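Long-range contacts in beta-lactamase/D-alanine Carboxypeptidase (Yersinia pestis, PDB 3RJU), which probably hydrolyses or binds beta-lactams or D-alanyl peptides as a serine beta-lactamase/D-alanine carboxypeptidase-type enzyme: residues P54-I60 with I229-E234; A23-A27 with S40-P46; P98-Q104 with A147-P153. All blocks are in the same frame, centred on the assembly; numbering follows the deposited sequence. Where two conformers were deposited one is given.

Contact 1: residues P54-I60 with I229-E234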
loop_
_atom_site.group_PDB
_atom_site.type_symbol
_atom_site.label_atom_id
_atom_site.label_comp_id
_atom_site.label_asym_id
_atom_site.label_seq_id
_atom_site.Cartn_x
_atom_site.Cartn_y
_atom_site.Cartn_z
ATOM N N PRO A 54 19.754 1.995 -3.709
ATOM C CA PRO A 54 18.578 1.874 -4.584
ATOM C C PRO A 54 18.012 0.463 -4.602
ATOM O O PRO A 54 16.808 0.282 -4.815
ATOM C CB PRO A 54 19.137 2.210 -5.974
ATOM C CG PRO A 54 20.285 3.167 -5.679
ATOM C CD PRO A 54 20.900 2.642 -4.387
ATOM N N ASP A 55 18.869 -0.534 -4.408
ATOM C CA ASP A 55 18.418 -1.912 -4.455
ATOM C C ASP A 55 18.357 -2.554 -3.076
ATOM O O ASP A 55 18.300 -3.771 -2.978
ATOM C CB ASP A 55 19.294 -2.749 -5.383
ATOM C CG ASP A 55 20.715 -2.875 -4.873
ATOM O OD1 ASP A 55 21.034 -2.268 -3.830
ATOM O OD2 ASP A 55 21.515 -3.574 -5.515
ATOM N N SER A 56 18.338 -1.751 -2.010
ATOM C CA SER A 56 18.059 -2.312 -0.684
ATOM C C SER A 56 16.645 -2.897 -0.665
ATOM O O SER A 56 15.689 -2.255 -1.128
ATOM C CB SER A 56 18.190 -1.245 0.408
ATOM O OG SER A 56 19.543 -0.879 0.603
ATOM N N LEU A 57 16.505 -4.114 -0.145
ATOM C CA LEU A 57 15.177 -4.718 -0.055
ATOM C C LEU A 57 14.434 -4.111 1.122
ATOM O O LEU A 57 15.004 -3.889 2.200
ATOM C CB LEU A 57 15.234 -6.250 0.072
ATOM C CG LEU A 57 14.009 -6.974 -0.509
ATOM C CD1 LEU A 57 13.988 -6.851 -2.030
ATOM C CD2 LEU A 57 13.959 -8.445 -0.088
ATOM N N ILE A 58 13.152 -3.866 0.914
ATOM C CA ILE A 58 12.302 -3.288 1.945
ATOM C C ILE A 58 10.982 -4.055 1.986
ATOM O O ILE A 58 10.597 -4.688 0.992
ATOM C CB ILE A 58 12.012 -1.801 1.661
ATOM C CG1 ILE A 58 11.245 -1.621 0.344
ATOM C CG2 ILE A 58 13.315 -1.001 1.615
ATOM C CD1 ILE A 58 10.952 -0.152 -0.006
ATOM N N ARG A 59 10.300 -4.008 3.128
ATOM C CA ARG A 59 8.892 -4.402 3.175
ATOM C C ARG A 59 8.049 -3.160 2.925
ATOM O O ARG A 59 8.163 -2.166 3.668
ATOM C CB ARG A 59 8.522 -4.991 4.539
ATOM C CG ARG A 59 9.351 -6.220 4.931
ATOM C CD ARG A 59 8.783 -6.858 6.189
ATOM N NE ARG A 59 9.630 -7.911 6.754
ATOM C CZ ARG A 59 9.469 -9.216 6.531
ATOM N NH1 ARG A 59 8.496 -9.666 5.736
ATOM N NH2 ARG A 59 10.279 -10.081 7.124
ATOM N N ILE A 60 7.212 -3.178 1.886
ATOM C CA ILE A 60 6.373 -2.002 1.658
ATOM C C ILE A 60 5.094 -2.026 2.494
ATOM O O ILE A 60 4.340 -1.050 2.517
ATOM C CB ILE A 60 6.056 -1.756 0.151
ATOM C CG1 ILE A 60 5.094 -2.820 -0.404
ATOM C CG2 ILE A 60 7.355 -1.707 -0.673
ATOM C CD1 ILE A 60 4.667 -2.527 -1.860
ATOM N N ILE A 229 4.214 -7.502 0.258
ATOM C CA ILE A 229 5.142 -7.288 -0.855
ATOM C C ILE A 229 6.488 -6.716 -0.399
ATOM O O ILE A 229 6.543 -5.764 0.371
ATOM C CB ILE A 229 4.503 -6.436 -2.001
ATOM C CG1 ILE A 229 3.360 -7.210 -2.670
ATOM C CG2 ILE A 229 5.567 -6.007 -3.038
ATOM C CD1 ILE A 229 2.606 -6.386 -3.706
ATOM N N TYR A 230 7.566 -7.345 -0.844
ATOM C CA TYR A 230 8.903 -6.774 -0.724
ATOM C C TYR A 230 9.202 -5.989 -1.990
ATOM O O TYR A 230 8.778 -6.371 -3.081
ATOM C CB TYR A 230 9.952 -7.854 -0.602
ATOM C CG TYR A 230 9.846 -8.800 0.565
ATOM C CD1 TYR A 230 10.584 -8.578 1.738
ATOM C CD2 TYR A 230 9.073 -9.960 0.487
ATOM C CE1 TYR A 230 10.531 -9.458 2.794
ATOM C CE2 TYR A 230 9.017 -10.859 1.563
ATOM C CZ TYR A 230 9.760 -10.613 2.693
ATOM O OH TYR A 230 9.715 -11.500 3.751
ATOM N N SER A 231 9.967 -4.911 -1.862
ATOM C CA SER A 231 10.395 -4.172 -3.039
ATOM C C SER A 231 11.744 -3.496 -2.778
ATOM O O SER A 231 12.483 -3.888 -1.850
ATOM C CB SER A 231 9.316 -3.161 -3.460
ATOM O OG SER A 231 9.587 -2.605 -4.737
ATOM N N THR A 232 12.067 -2.480 -3.573
ATOM C CA THR A 232 13.268 -1.680 -3.338
ATOM C C THR A 232 12.913 -0.239 -3.661
ATOM O O THR A 232 11.913 0.019 -4.347
ATOM C CB THR A 232 14.411 -2.085 -4.280
ATOM O OG1 THR A 232 13.968 -1.904 -5.637
ATOM C CG2 THR A 232 14.845 -3.547 -4.054
ATOM N N PRO A 233 13.720 0.716 -3.188
ATOM C CA PRO A 233 13.427 2.093 -3.577
ATOM C C PRO A 233 13.377 2.274 -5.103
ATOM O O PRO A 233 12.467 2.936 -5.601
ATOM C CB PRO A 233 14.589 2.878 -2.958
ATOM C CG PRO A 233 14.914 2.070 -1.689
ATOM C CD PRO A 233 14.786 0.636 -2.170
ATOM N N GLU A 234 14.307 1.684 -5.846
ATOM C CA GLU A 234 14.322 1.920 -7.290
ATOM C C GLU A 234 13.092 1.292 -7.975
ATOM O O GLU A 234 12.534 1.877 -8.915
ATOM C CB GLU A 234 15.652 1.450 -7.930
ATOM C CG GLU A 234 15.800 -0.053 -8.004
ATOM C CD GLU A 234 17.202 -0.500 -8.367
ATOM O OE1 GLU A 234 18.052 0.365 -8.703
ATOM O OE2 GLU A 234 17.455 -1.726 -8.328
#

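Contact 2: residues A23-A27 with S40-P46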
loop_
_atom_site.group_PDB
_atom_site.type_symbol
_atom_site.label_atom_id
_atom_site.label_comp_id
_atom_site.label_asym_id
_atom_site.label_seq_id
_atom_site.Cartn_x
_atom_site.Cartn_y
_atom_site.Cartn_z
ATOM N N ALA A 23 14.545 7.125 12.483
ATOM C CA ALA A 23 14.912 6.019 11.601
ATOM C C ALA A 23 16.261 5.391 11.921
ATOM O O ALA A 23 17.234 6.085 12.240
ATOM C CB ALA A 23 14.896 6.479 10.141
ATOM N N VAL A 24 16.330 4.069 11.765
ATOM C CA VAL A 24 17.616 3.383 11.723
ATOM C C VAL A 24 18.201 3.640 10.330
ATOM O O VAL A 24 19.353 4.075 10.180
ATOM C CB VAL A 24 17.445 1.872 11.936
ATOM C CG1 VAL A 24 18.765 1.149 11.659
ATOM C CG2 VAL A 24 16.962 1.574 13.355
ATOM N N GLY A 25 17.387 3.380 9.300
ATOM C CA GLY A 25 17.750 3.693 7.929
ATOM C C GLY A 25 16.561 4.268 7.193
ATOM O O GLY A 25 15.412 4.042 7.587
HETATM N N MSE A 26 16.825 5.001 6.119
HETATM C CA MSE A 26 15.756 5.621 5.337
HETATM C C MSE A 26 16.127 5.713 3.866
HETATM O O MSE A 26 17.283 6.028 3.520
HETATM C CB MSE A 26 15.458 7.026 5.866
HETATM C CG MSE A 26 14.386 7.764 5.072
HETATM SE SE MSE A 26 13.980 9.442 5.938
HETATM C CE MSE A 26 13.962 10.623 4.464
ATOM N N ALA A 27 15.149 5.451 2.994
ATOM C CA ALA A 27 15.262 5.842 1.599
ATOM C C ALA A 27 14.080 6.729 1.230
ATOM O O ALA A 27 12.931 6.437 1.576
ATOM C CB ALA A 27 15.315 4.623 0.678
ATOM N N SER A 40 19.250 8.830 0.741
ATOM C CA SER A 40 19.349 7.693 1.637
ATOM C C SER A 40 20.101 8.128 2.886
ATOM O O SER A 40 21.074 8.887 2.799
ATOM C CB SER A 40 20.118 6.540 0.983
ATOM O OG SER A 40 19.484 6.116 -0.206
ATOM N N PHE A 41 19.661 7.646 4.039
ATOM C CA PHE A 41 20.285 8.009 5.303
ATOM C C PHE A 41 20.384 6.814 6.225
ATOM O O PHE A 41 19.579 5.877 6.141
ATOM C CB PHE A 41 19.441 9.051 6.034
ATOM C CG PHE A 41 19.211 10.302 5.259
ATOM C CD1 PHE A 41 20.119 11.337 5.304
ATOM C CD2 PHE A 41 18.048 10.460 4.507
ATOM C CE1 PHE A 41 19.894 12.509 4.580
ATOM C CE2 PHE A 41 17.823 11.621 3.792
ATOM C CZ PHE A 41 18.751 12.646 3.831
ATOM N N GLY A 42 21.334 6.879 7.154
ATOM C CA GLY A 42 21.402 5.886 8.203
ATOM C C GLY A 42 22.010 4.579 7.752
ATOM O O GLY A 42 22.928 4.556 6.932
ATOM N N GLU A 43 21.475 3.483 8.292
ATOM C CA GLU A 43 22.114 2.179 8.173
ATOM C C GLU A 43 21.102 1.129 7.789
ATOM O O GLU A 43 19.934 1.224 8.170
ATOM C CB GLU A 43 22.697 1.780 9.526
ATOM C CG GLU A 43 23.548 2.810 10.193
ATOM C CD GLU A 43 23.935 2.350 11.579
ATOM O OE1 GLU A 43 23.089 2.386 12.508
ATOM O OE2 GLU A 43 25.087 1.930 11.728
ATOM N N THR A 44 21.554 0.110 7.069
ATOM C CA THR A 44 20.681 -1.000 6.686
ATOM C C THR A 44 20.487 -2.029 7.806
ATOM O O THR A 44 19.654 -2.907 7.690
ATOM C CB THR A 44 21.186 -1.718 5.424
ATOM O OG1 THR A 44 22.505 -2.214 5.669
ATOM C CG2 THR A 44 21.209 -0.774 4.217
ATOM N N GLN A 45 21.295 -1.939 8.861
ATOM C CA GLN A 45 21.098 -2.720 10.084
ATOM C C GLN A 45 21.705 -1.901 11.218
ATOM O O GLN A 45 22.725 -1.245 11.015
ATOM C CB GLN A 45 21.788 -4.088 9.995
ATOM C CG GLN A 45 21.434 -4.903 8.755
ATOM C CD GLN A 45 21.998 -6.321 8.775
ATOM O OE1 GLN A 45 22.342 -6.854 9.834
ATOM N NE2 GLN A 45 22.087 -6.941 7.598
ATOM N N PRO A 46 21.084 -1.914 12.413
ATOM C CA PRO A 46 21.639 -1.094 13.499
ATOM C C PRO A 46 23.129 -1.362 13.705
ATOM O O PRO A 46 23.526 -2.516 13.874
ATOM C CB PRO A 46 20.817 -1.531 14.716
ATOM C CG PRO A 46 19.490 -1.903 14.100
ATOM C CD PRO A 46 19.857 -2.616 12.832
HETATM O O HOH W 1 21.094 4.489 12.201
#

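Contact 3: residues P98-Q104 with A147-P153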
loop_
_atom_site.group_PDB
_atom_site.type_symbol
_atom_site.label_atom_id
_atom_site.label_comp_id
_atom_site.label_asym_id
_atom_site.label_seq_id
_atom_site.Cartn_x
_atom_site.Cartn_y
_atom_site.Cartn_z
ATOM N N PRO A 98 -20.658 -15.300 3.926
ATOM C CA PRO A 98 -21.755 -14.651 4.643
ATOM C C PRO A 98 -22.008 -13.226 4.155
ATOM O O PRO A 98 -21.114 -12.533 3.662
ATOM C CB PRO A 98 -21.257 -14.640 6.085
ATOM C CG PRO A 98 -19.768 -14.538 5.937
ATOM C CD PRO A 98 -19.455 -15.432 4.764
ATOM N N SER A 99 -23.244 -12.784 4.341
ATOM C CA SER A 99 -23.660 -11.452 3.946
ATOM C C SER A 99 -24.553 -10.883 5.022
ATOM O O SER A 99 -25.248 -11.626 5.727
ATOM C CB SER A 99 -24.458 -11.512 2.651
ATOM O OG SER A 99 -25.575 -12.367 2.803
ATOM N N TYR A 100 -24.561 -9.561 5.125
ATOM C CA TYR A 100 -25.394 -8.901 6.096
ATOM C C TYR A 100 -26.861 -9.272 5.867
ATOM O O TYR A 100 -27.579 -9.601 6.815
ATOM C CB TYR A 100 -25.217 -7.386 6.008
ATOM C CG TYR A 100 -26.242 -6.707 6.856
ATOM C CD1 TYR A 100 -26.154 -6.748 8.250
ATOM C CD2 TYR A 100 -27.318 -6.059 6.277
ATOM C CE1 TYR A 100 -27.109 -6.145 9.045
ATOM C CE2 TYR A 100 -28.271 -5.457 7.047
ATOM C CZ TYR A 100 -28.174 -5.505 8.432
ATOM O OH TYR A 100 -29.133 -4.906 9.195
ATOM N N SER A 101 -27.287 -9.216 4.602
ATOM C CA SER A 101 -28.610 -9.699 4.175
ATOM C C SER A 101 -28.530 -10.163 2.715
ATOM O O SER A 101 -27.571 -9.850 1.998
ATOM C CB SER A 101 -29.680 -8.613 4.324
ATOM O OG SER A 101 -29.487 -7.578 3.374
ATOM N N ALA A 102 -29.542 -10.905 2.273
ATOM C CA ALA A 102 -29.490 -11.546 0.958
ATOM C C ALA A 102 -29.153 -10.576 -0.185
ATOM O O ALA A 102 -28.342 -10.890 -1.076
ATOM C CB ALA A 102 -30.805 -12.285 0.671
ATOM N N LYS A 103 -29.763 -9.396 -0.153
ATOM C CA LYS A 103 -29.614 -8.442 -1.237
ATOM C C LYS A 103 -28.464 -7.458 -1.022
ATOM O O LYS A 103 -28.264 -6.558 -1.836
ATOM C CB LYS A 103 -30.921 -7.665 -1.459
ATOM C CG LYS A 103 -32.164 -8.547 -1.694
ATOM C CD LYS A 103 -32.040 -9.406 -2.941
ATOM C CE LYS A 103 -33.302 -10.262 -3.135
ATOM N NZ LYS A 103 -33.266 -11.110 -4.361
ATOM N N GLN A 104 -27.725 -7.614 0.083
ATOM C CA GLN A 104 -26.577 -6.731 0.392
ATOM C C GLN A 104 -25.275 -7.518 0.537
ATOM O O GLN A 104 -24.666 -7.539 1.598
ATOM C CB GLN A 104 -26.828 -5.895 1.666
ATOM C CG GLN A 104 -28.036 -4.953 1.587
ATOM C CD GLN A 104 -27.885 -3.683 2.430
ATOM O OE1 GLN A 104 -26.937 -2.898 2.225
ATOM N NE2 GLN A 104 -28.836 -3.463 3.382
ATOM N N ALA A 147 -18.397 -17.521 9.338
ATOM C CA ALA A 147 -18.403 -16.181 9.917
ATOM C C ALA A 147 -19.762 -15.513 9.782
ATOM O O ALA A 147 -20.566 -15.884 8.932
ATOM C CB ALA A 147 -17.316 -15.307 9.246
ATOM N N LYS A 148 -20.012 -14.526 10.632
ATOM C CA LYS A 148 -21.224 -13.729 10.550
ATOM C C LYS A 148 -20.856 -12.293 10.228
ATOM O O LYS A 148 -19.904 -11.742 10.776
ATOM C CB LYS A 148 -22.013 -13.799 11.860
ATOM C CG LYS A 148 -22.618 -15.171 12.106
ATOM C CD LYS A 148 -23.106 -15.324 13.533
ATOM C CE LYS A 148 -23.682 -16.715 13.777
ATOM N NZ LYS A 148 -24.957 -16.925 13.025
ATOM N N VAL A 149 -21.608 -11.697 9.316
ATOM C CA VAL A 149 -21.389 -10.312 8.953
ATOM C C VAL A 149 -22.583 -9.528 9.470
ATOM O O VAL A 149 -23.712 -9.724 9.010
ATOM C CB VAL A 149 -21.251 -10.153 7.415
ATOM C CG1 VAL A 149 -21.141 -8.689 7.035
ATOM C CG2 VAL A 149 -20.034 -10.944 6.904
ATOM N N THR A 150 -22.342 -8.637 10.422
ATOM C CA THR A 150 -23.439 -7.979 11.108
ATOM C C THR A 150 -23.619 -6.488 10.816
ATOM O O THR A 150 -24.492 -5.843 11.394
ATOM C CB THR A 150 -23.346 -8.179 12.632
ATOM O OG1 THR A 150 -22.132 -7.592 13.118
ATOM C CG2 THR A 150 -23.371 -9.672 12.977
ATOM N N VAL A 151 -22.815 -5.938 9.917
ATOM C CA VAL A 151 -23.034 -4.570 9.468
ATOM C C VAL A 151 -23.231 -4.580 7.953
ATOM O O VAL A 151 -22.566 -5.330 7.230
ATOM C CB VAL A 151 -21.861 -3.651 9.831
ATOM C CG1 VAL A 151 -20.623 -4.126 9.163
ATOM C CG2 VAL A 151 -22.149 -2.216 9.425
ATOM N N PRO A 152 -24.155 -3.758 7.455
ATOM C CA PRO A 152 -24.311 -3.757 5.995
ATOM C C PRO A 152 -23.090 -3.162 5.294
ATOM O O PRO A 152 -22.393 -2.331 5.868
ATOM C CB PRO A 152 -25.529 -2.868 5.759
ATOM C CG PRO A 152 -25.743 -2.115 7.024
ATOM C CD PRO A 152 -25.098 -2.863 8.140
ATOM N N PRO A 153 -22.860 -3.551 4.041
ATOM C CA PRO A 153 -21.699 -3.008 3.321
ATOM C C PRO A 153 -21.903 -1.540 2.900
ATOM O O PRO A 153 -23.030 -1.083 2.699
ATOM C CB PRO A 153 -21.586 -3.934 2.104
ATOM C CG PRO A 153 -23.031 -4.357 1.838
ATOM C CD PRO A 153 -23.697 -4.438 3.207
HETATM O O HOH W 2 -23.911 -12.985 8.207
HETATM O O HOH W 3 -26.398 -10.566 9.491
#

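Contact 1: residues P54-I60 with I229-E234
Ile60 and Ile229 lie side by side and point the same way, CD1 of Ile60 resting 3.8 Å from CG2 of Ile229, while CG2 of Ile60 meets CB of Ser231. In Ile60, CG1 stands between the backbone N and the carbonyl carbon (chi1 70°), which turns that branch to Ile229; Met67 of helix 64-77 touches both isoleucines. Tyr230 and Arg59 share one face of the two-stranded antiparallel sheet; Leu57, just before the strand, crosses the Tyr230 ring obliquely, its CD2 3.8 Å from CD1 of Tyr230. Arg59 runs beside the same ring with an extended chain, and CE1 of Tyr230 sits over one guanidinium face near its rim, the two planes 41° apart. NH2 of Arg59 is hydrogen-bonded to Ser215 O and Arg216 O, and the Tyr230 hydroxyl to Gly218 O.

Ile58 and Ser231 form the hydrogen-bonded pair, Ile58 N 2.8 Å from Ser231 O and Ser231 N 2.9 Å from Ile58 O, and Ile60 N is hydrogen-bonded to Ile229 O (3.1 Å). Beyond the strands, Thr232 is the N-cap of helix 233-241, its OG1 bonding Asp235 N. The first turn of that helix also gives Glu234 N to Pro54 O (3.0 Å). Ser56 O is buried and has no hydrogen-bond donor; it receives CA-H of Thr232, CA to O 3.3 Å. Backbone bonds thus fix the register and tie a helix start to the 54-60 loop; the side chains add mainly apolar packing, with Ile60 near, but not touching, what is probably the SxxK motif of this family.

Contact 2: residues A23-A27 with S40-P46
Selenomethionine Met26 and Phe41 are brought alongside each other by different first torsions: Met26 has CG anti to the backbone N (chi1 178°), and Phe41 has CG beside its backbone N and anti to the carbonyl carbon (chi1 -58°). The Met26 chain runs extended until it bends at chi3, which places CE 4.0 Å from CE2 of Phe41, oblique to the ring. Helix 6-20 covers this face, Phe18 meeting the Phe41 ring and Ile17 touching Met26. At the other end Val24 directs CG1 toward the loop after strand 35-42, 4.0 Å from CG of Pro46.

Between these side chains, strand segments 25-27 and 40-42 of the hairpin run almost exactly antiparallel (175°). Met26 and Phe41 are the hydrogen-bonded pair, each N 2.9 Å from the other's O. Ala27 faces Ser40 in a non-hydrogen-bonded pair, and Gly25 faces Gly42 in another. CA of Gly25 comes 3.3 Å from Glu43 O and CA of Gly42 3.4 Å from Val24 O, both CA-H...O contacts.

Glu43 N closes the pairing with a hydrogen bond to Val24 O. A water gives a second hydrogen bond to Val24 O, at 2.7 Å, and its other one to Glu43 OE1, 2.9 Å away. The Glu43 carboxylate also accepts from Gly47 N and Asn49 N; it thus gathers amides of the following loop, which would probably stabilise its negative charge. The hairpin edge of the main sheet therefore combines an apolar face packed on a helix with an end held by the Glu43 carboxylate and one bridging water.

Contact 3: residues P98-Q104 with A147-P153
Tyr100 and Val149 bring the two loops closest, CA to CA 5.1 Å, although neither segment contains a regular helix or strand. CA-H of Tyr100 points nearly straight at Val149 O, and two waters bridge the backbones: one donates to Ser99 O and accepts from Val149 N (2.9 Å), the other donates to both Tyr100 O and Val149 O. A type I turn from Ser101 to Gln104, closed by Gln104 N on Ser101 O, then brings the chain back to the prolines.

With chi1 at 171° the Tyr100 ring swings away from its own N and alongside Pro152. CD of Pro152 sits 3.9 Å from the ring centroid and 8° off its normal, a CH-pi contact over the face, while CB of Pro152 meets CD2 of Tyr100 at 3.7 Å. The backbone O of Gln104 is 3.6 Å from CG of Pro153. At the far end, CG of Pro98 packs 3.7 Å from CG2 of Val149, the side chains crossing at about a right angle.

This tyrosine-proline CH-pi contact with water-bridged backbones joins two surface loops, one leading to helix 108-113 and the other to strand 156-158.

How the contacts relate
From the N terminus, contact 2 comes first, closing the short hairpin of strands 25-32 and 35-42 at the edge of the main antiparallel sheet. Segment 54-60 follows and opens contact 1, whose partner 229-234 comes 169 residues after Ile60. Contact 3 is nested inside that long loop, joining 98-104 to 147-153, whereas contact 2 precedes both in series. Contacts 1 and 2 are neighbours: CG of Pro233 touches CB of Ala27 at 3.5 Å, which links the start of helix 233-241 to the hairpin. Contact 3 lies on the opposite side of the chain's centre, about 25 Å from contact 1 between nearest atoms, between surface loops that precede helix 108-113 and strand 156-158.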